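Local coordinates for acetyl-CoA acetyltransferase A (PDB 6BJA), which probably catalyses thiolase chemistry in lipid metabolism, transferring acetyl groups between coenzyme A thioesters through an acyl-enzyme intermediate, at residues Glu57-Asn62 against Met99-Met104; Ile185-Lys190 against Ile322-Ser327; Asp151-Ser156 against Gln160-Cys165. All coordinates share one frame; numbering follows the deposited sequence.

How the contacts relate
Contacts 2 and 3 both border coenzyme A, whereas contact 1 lies away from the ligand, between strand 57-61 and helix 97-110. Contact 1 (57-62 against 99-104) is about 25 Å from contact 2 and about 23 Å from contact 3, centre to centre, and its nearest atoms stay about 8 Å from either. Contacts 2 and 3 have centres about 20 Å apart yet touch, F326 CZ lying 3.4 Å from G163 CA, so that 322-327 and 160-165 join beside the pantetheine arm. The predicted proton acceptor H355 relates all three: its side chain is about 11 Å from G61, and about 8 and 6 Å from the side chains of E324 and M162. Contacts 1 and 3 also meet the second subunit.

Contact 1. Residues Glu57-Asn62 against Met99-Met104; sequences ETIVGN and MKAIIM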
loop_
_atom_site.group_PDB
_atom_site.type_symbol
_atom_site.label_atom_id
_atom_site.label_comp_id
_atom_site.label_asym_id
_atom_site.label_seq_id
_atom_site.Cartn_x
_atom_site.Cartn_y
_atom_site.Cartn_z
ATOM N N GLU A 57 5.516 -24.577 30.118
ATOM C CA GLU A 57 4.755 -23.540 29.418
ATOM C C GLU A 57 5.633 -22.368 29.056
ATOM O O GLU A 57 6.536 -22.029 29.814
ATOM C CB GLU A 57 3.623 -22.953 30.264
ATOM C CG GLU A 57 2.474 -23.813 30.508
ATOM C CD GLU A 57 1.249 -23.013 30.977
ATOM O OE1 GLU A 57 1.135 -21.786 30.682
ATOM O OE2 GLU A 57 0.400 -23.629 31.642
ATOM N N THR A 58 5.304 -21.724 27.938
ATOM C CA THR A 58 5.951 -20.496 27.488
ATOM C C THR A 58 4.889 -19.436 27.314
ATOM O O THR A 58 3.977 -19.626 26.511
ATOM C CB THR A 58 6.672 -20.734 26.190
ATOM O OG1 THR A 58 7.627 -21.790 26.398
ATOM C CG2 THR A 58 7.399 -19.484 25.709
ATOM N N ILE A 59 4.982 -18.355 28.086
ATOM C CA ILE A 59 3.938 -17.328 28.102
ATOM C C ILE A 59 4.593 -16.020 27.701
ATOM O O ILE A 59 5.497 -15.562 28.387
ATOM C CB ILE A 59 3.286 -17.160 29.491
ATOM C CG1 ILE A 59 2.846 -18.504 30.055
ATOM C CG2 ILE A 59 2.116 -16.168 29.417
ATOM C CD1 ILE A 59 2.493 -18.485 31.505
ATOM N N VAL A 60 4.129 -15.420 26.610
ATOM C CA VAL A 60 4.806 -14.274 26.014
ATOM C C VAL A 60 3.924 -13.063 25.850
ATOM O O VAL A 60 2.902 -13.116 25.164
ATOM C CB VAL A 60 5.360 -14.602 24.620
ATOM C CG1 VAL A 60 6.148 -13.398 24.082
ATOM C CG2 VAL A 60 6.238 -15.844 24.660
ATOM N N GLY A 61 4.328 -11.945 26.444
ATOM C CA GLY A 61 3.684 -10.677 26.177
ATOM C C GLY A 61 4.179 -10.008 24.910
ATOM O O GLY A 61 5.390 -9.915 24.655
ATOM N N ASN A 62 3.236 -9.533 24.104
ATOM C CA ASN A 62 3.526 -8.873 22.838
ATOM C C ASN A 62 2.313 -8.077 22.427
ATOM O O ASN A 62 1.206 -8.579 22.508
ATOM C CB ASN A 62 3.880 -9.898 21.747
ATOM C CG ASN A 62 4.105 -9.256 20.398
ATOM O OD1 ASN A 62 3.232 -9.282 19.514
ATOM N ND2 ASN A 62 5.289 -8.690 20.211
ATOM N N MET A 99 4.102 -8.283 32.260
ATOM C CA MET A 99 3.831 -8.447 33.673
ATOM C C MET A 99 2.676 -9.439 33.851
ATOM O O MET A 99 2.720 -10.290 34.721
ATOM C CB MET A 99 3.506 -7.113 34.337
ATOM C CG MET A 99 3.210 -7.262 35.797
ATOM S SD MET A 99 4.683 -7.497 36.783
ATOM C CE MET A 99 5.437 -5.832 36.765
ATOM N N LYS A 100 1.645 -9.322 33.024
ATOM C CA LYS A 100 0.554 -10.293 33.033
ATOM C C LYS A 100 1.081 -11.698 32.752
ATOM O O LYS A 100 0.646 -12.668 33.366
ATOM C CB LYS A 100 -0.524 -9.877 32.018
ATOM C CG LYS A 100 -1.653 -10.871 31.816
ATOM C CD LYS A 100 -2.441 -11.143 33.084
ATOM C CE LYS A 100 -3.717 -11.912 32.752
ATOM N NZ LYS A 100 -4.412 -12.344 33.980
ATOM N N ALA A 101 2.040 -11.806 31.840
ATOM C CA ALA A 101 2.632 -13.105 31.544
ATOM C C ALA A 101 3.231 -13.715 32.797
ATOM O O ALA A 101 3.038 -14.906 33.068
ATOM C CB ALA A 101 3.678 -12.983 30.465
ATOM N N ILE A 102 3.981 -12.916 33.556
ATOM C CA ILE A 102 4.592 -13.407 34.784
ATOM C C ILE A 102 3.509 -13.804 35.802
ATOM O O ILE A 102 3.608 -14.844 36.446
ATOM C CB ILE A 102 5.563 -12.373 35.398
ATOM C CG1 ILE A 102 6.772 -12.193 34.480
ATOM C CG2 ILE A 102 6.028 -12.804 36.799
ATOM C CD1 ILE A 102 7.650 -11.010 34.817
ATOM N N ILE A 103 2.462 -12.990 35.921
ATOM C CA ILE A 103 1.366 -13.295 36.835
ATOM C C ILE A 103 0.668 -14.613 36.428
ATOM O O ILE A 103 0.374 -15.445 37.284
ATOM C CB ILE A 103 0.385 -12.105 36.902
ATOM C CG1 ILE A 103 1.064 -10.960 37.651
ATOM C CG2 ILE A 103 -0.903 -12.521 37.612
ATOM C CD1 ILE A 103 0.366 -9.630 37.485
ATOM N N MET A 104 0.467 -14.831 35.132
ATOM C CA MET A 104 -0.129 -16.072 34.647
ATOM C C MET A 104 0.743 -17.263 34.996
ATOM O O MET A 104 0.246 -18.328 35.337
ATOM C CB MET A 104 -0.356 -16.029 33.135
ATOM C CG MET A 104 -1.499 -15.112 32.717
ATOM S SD MET A 104 -1.590 -14.879 30.926
ATOM C CE MET A 104 -1.936 -16.556 30.342
#
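I59 lies against the methyl of A101, its CG2 branch 3.7 Å from A101 CB, and this overlap is the middle of the contact. The two residues also form the closest backbone pair, with I59 CA 5.6 Å from A101 CA. With chi1 at -50°, CG2 is anti to the backbone N of I59 and drops onto the alanine, while CG1 takes the place beside that N. The longer branch then runs out extended: its CD1 passes the carbonyl of A101, 3.9 Å from A101 O, and arrives at the base of M104, 4.1 Å from M104 CB. The two branches of I59 thus meet A101 and M104, about one turn apart on the same face of the helix. M104 runs alongside I59 as its chain leaves the helix, and the bend at chi3 (63°) keeps the methyl level with CG2, M104 CE standing 4.2 Å from I59 CG2. Further along, G61 presents bare backbone, and the A101 methyl fits against it with CB 4.2 Å from G61 N. The side chains meet through aliphatic carbons, with backbone atoms of A101 and G61 also touched, and the contact buries 189 Å². The axis of 57-61 and that of the helical segment 99-104 pass at 7.2 Å and 157°, almost antiparallel; small residues at 61 and 101 accompany this close approach. The strand sits in the sheet of the N-terminal half, between 87-92 and 116-124, bonded to V89 on one flank and to V118 and L120 on the other. Helices 97-110 and 357-371, joined by M99 and I102, lie in the central layer of the alpha-beta-alpha-beta-alpha thiolase fold; C95, the predicted acyl carrier, comes just before 97-110, and M104 packs on M104 of the second subunit.

Contact 2. Residues Ile185-Lys190 against Ile322-Ser327; sequences IESYRK and INEAFS. With COA (coenzyme A), chain C.
S187 and E324 point at each other from a helix and a loop: the serine hydroxyl donates to E324 OE1, with S187 OG 2.8 Å from that oxygen. The acceptor uses its syn lone pair, on the side of the other carboxylate oxygen, so S187 OG lies only 3.6 Å from E324 OE2 as well. Two torsions aim the pair. S187 carries OG anti to its backbone N (chi1 -173°), while E324 runs extended beyond CG and brings its carboxylate straight up to helix 177-197. K190, three residues or about one turn further along the helix, reaches the second oxygen indirectly: water 1 accepts from K190 NZ at 2.9 Å and donates to E324 OE2 at 2.7 Å, the lysine nitrogen itself remaining 5.3 Å from E324 OE2.

The loop belongs to the NEAF sequence of thiolases, N323 to F326, and E324 is the centre of an inverse gamma turn. Neighbours of the pair on each segment reach the cofactor: Y188 OH is 3.0 Å from coenzyme A N6A, and F326 CZ is 3.8 Å from its O5P.

E324 OE1 is also bonded to V351 N, and E324 OE2 to N345 ND2 and Y183 OH. S187 OG is bonded to G349 N too. So many partners for one buried carboxylate, with a lysine nearby, would be expected to favour its ionised form and to fix its rotation.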
loop_
_atom_site.group_PDB
_atom_site.type_symbol
_atom_site.label_atom_id
_atom_site.label_comp_id
_atom_site.label_asym_id
_atom_site.label_seq_id
_atom_site.Cartn_x
_atom_site.Cartn_y
_atom_site.Cartn_z
ATOM N N ILE A 185 15.497 14.154 32.944
ATOM C CA ILE A 185 16.940 14.293 32.903
ATOM C C ILE A 185 17.586 13.426 33.982
ATOM O O ILE A 185 18.632 12.818 33.727
ATOM C CB ILE A 185 17.332 15.776 33.014
ATOM C CG1 ILE A 185 17.001 16.440 31.680
ATOM C CG2 ILE A 185 18.820 15.941 33.307
ATOM C CD1 ILE A 185 17.120 17.937 31.681
ATOM N N GLU A 186 16.930 13.281 35.131
ATOM C CA GLU A 186 17.438 12.427 36.206
ATOM C C GLU A 186 17.337 10.922 35.868
ATOM O O GLU A 186 18.196 10.132 36.284
ATOM C CB GLU A 186 16.699 12.732 37.497
ATOM C CG GLU A 186 17.081 11.906 38.720
ATOM C CD GLU A 186 18.498 12.145 39.244
ATOM O OE1 GLU A 186 19.231 12.963 38.675
ATOM O OE2 GLU A 186 18.859 11.469 40.218
ATOM N N SER A 187 16.305 10.529 35.123
ATOM C CA SER A 187 16.220 9.141 34.670
ATOM C C SER A 187 17.432 8.828 33.785
ATOM O O SER A 187 18.063 7.770 33.925
ATOM C CB SER A 187 14.903 8.898 33.937
ATOM O OG SER A 187 14.756 7.524 33.640
ATOM N N TYR A 188 17.776 9.762 32.900
ATOM C CA TYR A 188 18.937 9.609 32.036
ATOM C C TYR A 188 20.199 9.574 32.882
ATOM O O TYR A 188 21.112 8.790 32.601
ATOM C CB TYR A 188 19.024 10.741 31.006
ATOM C CG TYR A 188 18.142 10.593 29.789
ATOM C CD1 TYR A 188 18.554 9.858 28.680
ATOM C CD2 TYR A 188 16.904 11.207 29.742
ATOM C CE1 TYR A 188 17.760 9.745 27.559
ATOM C CE2 TYR A 188 16.091 11.091 28.648
ATOM C CZ TYR A 188 16.507 10.360 27.550
ATOM O OH TYR A 188 15.661 10.283 26.466
ATOM N N ARG A 189 20.287 10.421 33.912
ATOM C CA ARG A 189 21.495 10.423 34.743
ATOM C C ARG A 189 21.708 9.090 35.435
ATOM O O ARG A 189 22.837 8.566 35.469
ATOM C CB ARG A 189 21.428 11.523 35.791
ATOM C CG ARG A 189 22.747 11.703 36.526
ATOM C CD ARG A 189 22.569 12.547 37.773
ATOM N NE ARG A 189 21.789 11.874 38.800
ATOM C CZ ARG A 189 22.197 10.829 39.504
ATOM N NH1 ARG A 189 23.416 10.315 39.321
ATOM N NH2 ARG A 189 21.409 10.305 40.415
ATOM N N LYS A 190 20.631 8.535 35.978
ATOM C CA LYS A 190 20.703 7.279 36.699
ATOM C C LYS A 190 21.054 6.147 35.746
ATOM O O LYS A 190 21.816 5.253 36.119
ATOM C CB LYS A 190 19.392 6.989 37.438
ATOM C CG LYS A 190 19.184 7.937 38.621
ATOM C CD LYS A 190 17.988 7.527 39.478
ATOM C CE LYS A 190 16.703 7.619 38.695
ATOM N NZ LYS A 190 15.495 7.330 39.527
ATOM N N ILE A 322 8.738 1.617 38.840
ATOM C CA ILE A 322 7.489 2.103 38.234
ATOM C C ILE A 322 7.796 2.383 36.783
ATOM O O ILE A 322 8.666 3.178 36.463
ATOM C CB ILE A 322 6.901 3.385 38.932
ATOM C CG1 ILE A 322 5.702 3.936 38.163
ATOM C CG2 ILE A 322 7.944 4.493 39.072
ATOM C CD1 ILE A 322 4.529 3.001 38.115
ATOM N N ASN A 323 7.131 1.681 35.870
ATOM C CA ASN A 323 7.505 1.853 34.481
ATOM C C ASN A 323 7.194 3.273 34.034
ATOM O O ASN A 323 6.079 3.776 34.233
ATOM C CB ASN A 323 6.808 0.839 33.568
ATOM C CG ASN A 323 7.358 0.877 32.147
ATOM O OD1 ASN A 323 6.621 1.075 31.172
ATOM N ND2 ASN A 323 8.646 0.706 32.028
ATOM N N GLU A 324 8.184 3.903 33.414
ATOM C CA GLU A 324 8.092 5.327 33.056
ATOM C C GLU A 324 7.514 5.513 31.667
ATOM O O GLU A 324 8.232 5.907 30.747
ATOM C CB GLU A 324 9.464 6.007 33.126
ATOM C CG GLU A 324 10.108 5.899 34.466
ATOM C CD GLU A 324 11.474 6.561 34.526
ATOM O OE1 GLU A 324 12.085 6.851 33.464
ATOM O OE2 GLU A 324 11.944 6.732 35.661
ATOM N N ALA A 325 6.218 5.254 31.508
ATOM C CA ALA A 325 5.579 5.539 30.244
ATOM C C ALA A 325 5.838 6.998 29.899
ATOM O O ALA A 325 6.161 7.336 28.763
ATOM C CB ALA A 325 4.105 5.242 30.315
ATOM N N PHE A 326 5.720 7.842 30.927
ATOM C CA PHE A 326 5.998 9.272 30.849
ATOM C C PHE A 326 6.665 9.663 32.154
ATOM O O PHE A 326 6.539 8.946 33.133
ATOM C CB PHE A 326 4.707 10.080 30.648
ATOM C CG PHE A 326 3.954 9.675 29.427
ATOM C CD1 PHE A 326 4.225 10.272 28.218
ATOM C CD2 PHE A 326 3.031 8.646 29.478
ATOM C CE1 PHE A 326 3.574 9.878 27.071
ATOM C CE2 PHE A 326 2.375 8.231 28.339
ATOM C CZ PHE A 326 2.647 8.840 27.133
ATOM N N SER A 327 7.327 10.818 32.194
ATOM C CA SER A 327 7.867 11.294 33.453
ATOM C C SER A 327 6.761 11.430 34.503
ATOM O O SER A 327 6.963 11.158 35.690
ATOM C CB SER A 327 8.565 12.637 33.261
ATOM O OG SER A 327 9.792 12.459 32.578
HETATM N N1A COA C . 16.641 15.132 24.683
HETATM C C2A COA C . 16.638 16.224 23.897
HETATM N N3A COA C . 15.897 16.336 22.784
HETATM C C4A COA C . 15.088 15.335 22.382
HETATM C C5A COA C . 15.023 14.110 23.186
HETATM C C6A COA C . 15.868 14.058 24.399
HETATM N N6A COA C . 15.875 12.979 25.208
HETATM N N7A COA C . 14.151 13.294 22.558
HETATM C C8A COA C . 13.701 13.944 21.453
HETATM N N9A COA C . 14.265 15.173 21.355
HETATM C C1B COA C . 14.066 16.202 20.299
HETATM C C2B COA C . 14.685 15.713 19.000
HETATM O O2B COA C . 15.987 16.264 18.791
HETATM C C3B COA C . 13.743 16.163 17.904
HETATM O O3B COA C . 14.407 17.163 17.121
HETATM P P3B COA C . 13.985 18.701 16.943
HETATM O O7A COA C . 13.733 19.291 18.311
HETATM O O8A COA C . 15.136 19.429 16.284
HETATM O O9A COA C . 12.742 18.797 16.095
HETATM C C4B COA C . 12.446 16.542 18.625
HETATM O O4B COA C . 12.686 16.478 20.035
HETATM C C5B COA C . 11.366 15.527 18.306
HETATM O O5B COA C . 11.815 14.294 18.862
HETATM P P1A COA C . 11.997 12.938 18.006
HETATM O O1A COA C . 12.800 13.151 16.746
HETATM O O2A COA C . 12.643 11.864 18.855
HETATM O O3A COA C . 10.540 12.469 17.566
HETATM P P2A COA C . 10.384 11.467 16.322
HETATM O O4A COA C . 10.795 12.159 15.039
HETATM O O5A COA C . 11.178 10.196 16.538
HETATM O O6A COA C . 8.819 11.138 16.313
HETATM C CBP COA C . 7.614 9.389 17.345
HETATM C CCP COA C . 8.220 10.761 17.547
HETATM C CDP COA C . 6.592 9.507 16.237
HETATM C CEP COA C . 8.653 8.374 16.857
HETATM C CAP COA C . 6.845 8.972 18.612
HETATM O OAP COA C . 6.077 7.801 18.296
HETATM C C9P COA C . 7.728 8.719 19.816
HETATM O O9P COA C . 8.935 8.567 19.706
HETATM N N8P COA C . 7.180 8.655 21.032
HETATM C C7P COA C . 5.774 8.829 21.329
HETATM C C6P COA C . 5.591 9.052 22.824
HETATM C C5P COA C . 4.883 7.855 23.396
HETATM O O5P COA C . 3.664 7.858 23.554
HETATM N N4P COA C . 5.652 6.810 23.668
HETATM C C3P COA C . 5.064 5.566 24.130
HETATM C C2P COA C . 5.079 5.379 25.628
HETATM S S1P COA C . 3.474 4.777 26.186
HETATM O O HOH W 1 13.983 7.760 37.071
#

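Contact 3. Residues Asp151-Ser156 against Gln160-Cys165; sequences DGLMDS and QPMGLC. With COA (coenzyme A), chain C.
L153 O accepts from M162 N at 3.0 Å with an N-H...O angle of 170°, tying the end of helix 147-153 to the start of helix 162-172. The same carbonyl takes a weak, long bond from water 2, which accepts from G163 N and donates to coenzyme A O5P at 2.6 Å. D155 N donates to Q160 O at 2.8 Å, a bent bond at 148°, tilted from the carbonyl plane; the return bond from Q160 N to D155 O is weak. Strands 154-155 and 160-161 form a short, loosely bonded antiparallel beta hairpin, M154 and P161 being its non-hydrogen-bonded pair, with P161 at the N-cap position of the second helix. D155 OD1 accepts from I157 N and E158 N, and D155 OD2 has a weak bond from G386 N. Q160 NE2 donates in its amide plane to C165 SG, 3.5 Å away. M154, bent at chi2 and chi3, curls back over the proline, its SD 3.7 Å from P161 CG. G152 O is satisfied by Q70 NE2 of the second subunit. The M162 methyl CE lies 3.6 Å from G152 O and 3.3 Å from coenzyme A S1P, while L153 CD2 lies 3.4 Å from coenzyme A C3P.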
loop_
_atom_site.group_PDB
_atom_site.type_symbol
_atom_site.label_atom_id
_atom_site.label_comp_id
_atom_site.label_asym_id
_atom_site.label_seq_id
_atom_site.Cartn_x
_atom_site.Cartn_y
_atom_site.Cartn_z
ATOM N N ASP A 151 -2.522 0.384 17.121
ATOM C CA ASP A 151 -2.542 -0.761 18.025
ATOM C C ASP A 151 -1.613 -0.601 19.237
ATOM O O ASP A 151 -1.638 -1.427 20.148
ATOM C CB ASP A 151 -2.168 -2.033 17.244
ATOM C CG ASP A 151 -3.213 -2.425 16.186
ATOM O OD1 ASP A 151 -4.376 -1.985 16.283
ATOM O OD2 ASP A 151 -2.862 -3.203 15.265
ATOM N N GLY A 152 -0.788 0.449 19.252
ATOM C CA GLY A 152 0.180 0.630 20.319
ATOM C C GLY A 152 -0.012 1.862 21.191
ATOM O O GLY A 152 -0.157 1.735 22.410
ATOM N N LEU A 153 -0.029 3.045 20.580
ATOM C CA LEU A 153 0.156 4.298 21.330
ATOM C C LEU A 153 -1.099 5.130 21.528
ATOM O O LEU A 153 -1.110 6.026 22.367
ATOM C CB LEU A 153 1.216 5.157 20.644
ATOM C CG LEU A 153 2.569 4.464 20.461
ATOM C CD1 LEU A 153 3.554 5.343 19.724
ATOM C CD2 LEU A 153 3.137 4.073 21.791
ATOM N N MET A 154 -2.134 4.845 20.749
ATOM C CA MET A 154 -3.428 5.532 20.860
ATOM C C MET A 154 -4.348 4.794 21.811
ATOM O O MET A 154 -4.537 3.582 21.694
ATOM C CB MET A 154 -4.096 5.632 19.491
ATOM C CG MET A 154 -3.410 6.532 18.500
ATOM S SD MET A 154 -3.756 8.280 18.858
ATOM C CE MET A 154 -5.505 8.390 18.572
ATOM N N ASP A 155 -4.973 5.513 22.734
ATOM C CA ASP A 155 -6.010 4.884 23.519
ATOM C C ASP A 155 -7.213 4.681 22.626
ATOM O O ASP A 155 -7.644 5.613 21.950
ATOM C CB ASP A 155 -6.396 5.729 24.728
ATOM C CG ASP A 155 -7.460 5.049 25.553
ATOM O OD1 ASP A 155 -8.645 5.152 25.194
ATOM O OD2 ASP A 155 -7.103 4.360 26.529
ATOM N N SER A 156 -7.773 3.473 22.644
ATOM C CA SER A 156 -8.825 3.116 21.700
ATOM C C SER A 156 -10.209 3.426 22.194
ATOM O O SER A 156 -11.177 3.195 21.470
ATOM C CB SER A 156 -8.745 1.629 21.385
ATOM O OG SER A 156 -7.490 1.363 20.829
ATOM N N GLN A 160 -7.433 8.992 21.482
ATOM C CA GLN A 160 -6.383 9.995 21.517
ATOM C C GLN A 160 -5.128 9.357 22.049
ATOM O O GLN A 160 -5.179 8.296 22.661
ATOM C CB GLN A 160 -6.763 11.189 22.381
ATOM C CG GLN A 160 -7.162 10.846 23.787
ATOM C CD GLN A 160 -7.776 12.055 24.492
ATOM O OE1 GLN A 160 -8.431 12.883 23.861
ATOM N NE2 GLN A 160 -7.534 12.178 25.793
ATOM N N PRO A 161 -3.986 10.005 21.826
ATOM C CA PRO A 161 -2.721 9.419 22.262
ATOM C C PRO A 161 -2.648 9.264 23.774
ATOM O O PRO A 161 -3.179 10.098 24.500
ATOM C CB PRO A 161 -1.683 10.435 21.772
ATOM C CG PRO A 161 -2.368 11.167 20.664
ATOM C CD PRO A 161 -3.793 11.245 21.056
ATOM N N MET A 162 -1.981 8.223 24.251
ATOM C CA MET A 162 -1.810 8.059 25.686
ATOM C C MET A 162 -1.136 9.309 26.294
ATOM O O MET A 162 -1.458 9.685 27.410
ATOM C CB MET A 162 -1.013 6.796 26.003
ATOM C CG MET A 162 -1.829 5.475 25.793
ATOM S SD MET A 162 -0.825 4.052 26.245
ATOM C CE MET A 162 0.501 4.067 25.050
ATOM N N GLY A 163 -0.246 9.957 25.553
ATOM C CA GLY A 163 0.399 11.159 26.074
ATOM C C GLY A 163 -0.552 12.321 26.290
ATOM O O GLY A 163 -0.329 13.148 27.172
ATOM N N LEU A 164 -1.607 12.420 25.494
ATOM C CA LEU A 164 -2.627 13.430 25.735
ATOM C C LEU A 164 -3.420 13.089 26.978
ATOM O O LEU A 164 -3.730 13.958 27.777
ATOM C CB LEU A 164 -3.569 13.567 24.538
ATOM C CG LEU A 164 -4.632 14.660 24.677
ATOM C CD1 LEU A 164 -4.021 16.028 25.009
ATOM C CD2 LEU A 164 -5.431 14.742 23.397
ATOM N N CYS A 165 -3.776 11.820 27.134
ATOM C CA CYS A 165 -4.426 11.353 28.348
ATOM C C CYS A 165 -3.600 11.689 29.589
ATOM O O CYS A 165 -4.118 12.118 30.608
ATOM C CB CYS A 165 -4.652 9.847 28.288
ATOM S SG CYS A 165 -5.835 9.315 26.984
HETATM N N1A COA C . 16.641 15.132 24.683
HETATM C C2A COA C . 16.638 16.224 23.897
HETATM N N3A COA C . 15.897 16.336 22.784
HETATM C C4A COA C . 15.088 15.335 22.382
HETATM C C5A COA C . 15.023 14.110 23.186
HETATM C C6A COA C . 15.868 14.058 24.399
HETATM N N6A COA C . 15.875 12.979 25.208
HETATM N N7A COA C . 14.151 13.294 22.558
HETATM C C8A COA C . 13.701 13.944 21.453
HETATM N N9A COA C . 14.265 15.173 21.355
HETATM C C1B COA C . 14.066 16.202 20.299
HETATM C C2B COA C . 14.685 15.713 19.000
HETATM O O2B COA C . 15.987 16.264 18.791
HETATM C C3B COA C . 13.743 16.163 17.904
HETATM O O3B COA C . 14.407 17.163 17.121
HETATM P P3B COA C . 13.985 18.701 16.943
HETATM O O7A COA C . 13.733 19.291 18.311
HETATM O O8A COA C . 15.136 19.429 16.284
HETATM O O9A COA C . 12.742 18.797 16.095
HETATM C C4B COA C . 12.446 16.542 18.625
HETATM O O4B COA C . 12.686 16.478 20.035
HETATM C C5B COA C . 11.366 15.527 18.306
HETATM O O5B COA C . 11.815 14.294 18.862
HETATM P P1A COA C . 11.997 12.938 18.006
HETATM O O1A COA C . 12.800 13.151 16.746
HETATM O O2A COA C . 12.643 11.864 18.855
HETATM O O3A COA C . 10.540 12.469 17.566
HETATM P P2A COA C . 10.384 11.467 16.322
HETATM O O4A COA C . 10.795 12.159 15.039
HETATM O O5A COA C . 11.178 10.196 16.538
HETATM O O6A COA C . 8.819 11.138 16.313
HETATM C CBP COA C . 7.614 9.389 17.345
HETATM C CCP COA C . 8.220 10.761 17.547
HETATM C CDP COA C . 6.592 9.507 16.237
HETATM C CEP COA C . 8.653 8.374 16.857
HETATM C CAP COA C . 6.845 8.972 18.612
HETATM O OAP COA C . 6.077 7.801 18.296
HETATM C C9P COA C . 7.728 8.719 19.816
HETATM O O9P COA C . 8.935 8.567 19.706
HETATM N N8P COA C . 7.180 8.655 21.032
HETATM C C7P COA C . 5.774 8.829 21.329
HETATM C C6P COA C . 5.591 9.052 22.824
HETATM C C5P COA C . 4.883 7.855 23.396
HETATM O O5P COA C . 3.664 7.858 23.554
HETATM N N4P COA C . 5.652 6.810 23.668
HETATM C C3P COA C . 5.064 5.566 24.130
HETATM C C2P COA C . 5.079 5.379 25.628
HETATM S S1P COA C . 3.474 4.777 26.186
HETATM O O HOH W 2 1.184 8.448 23.357
#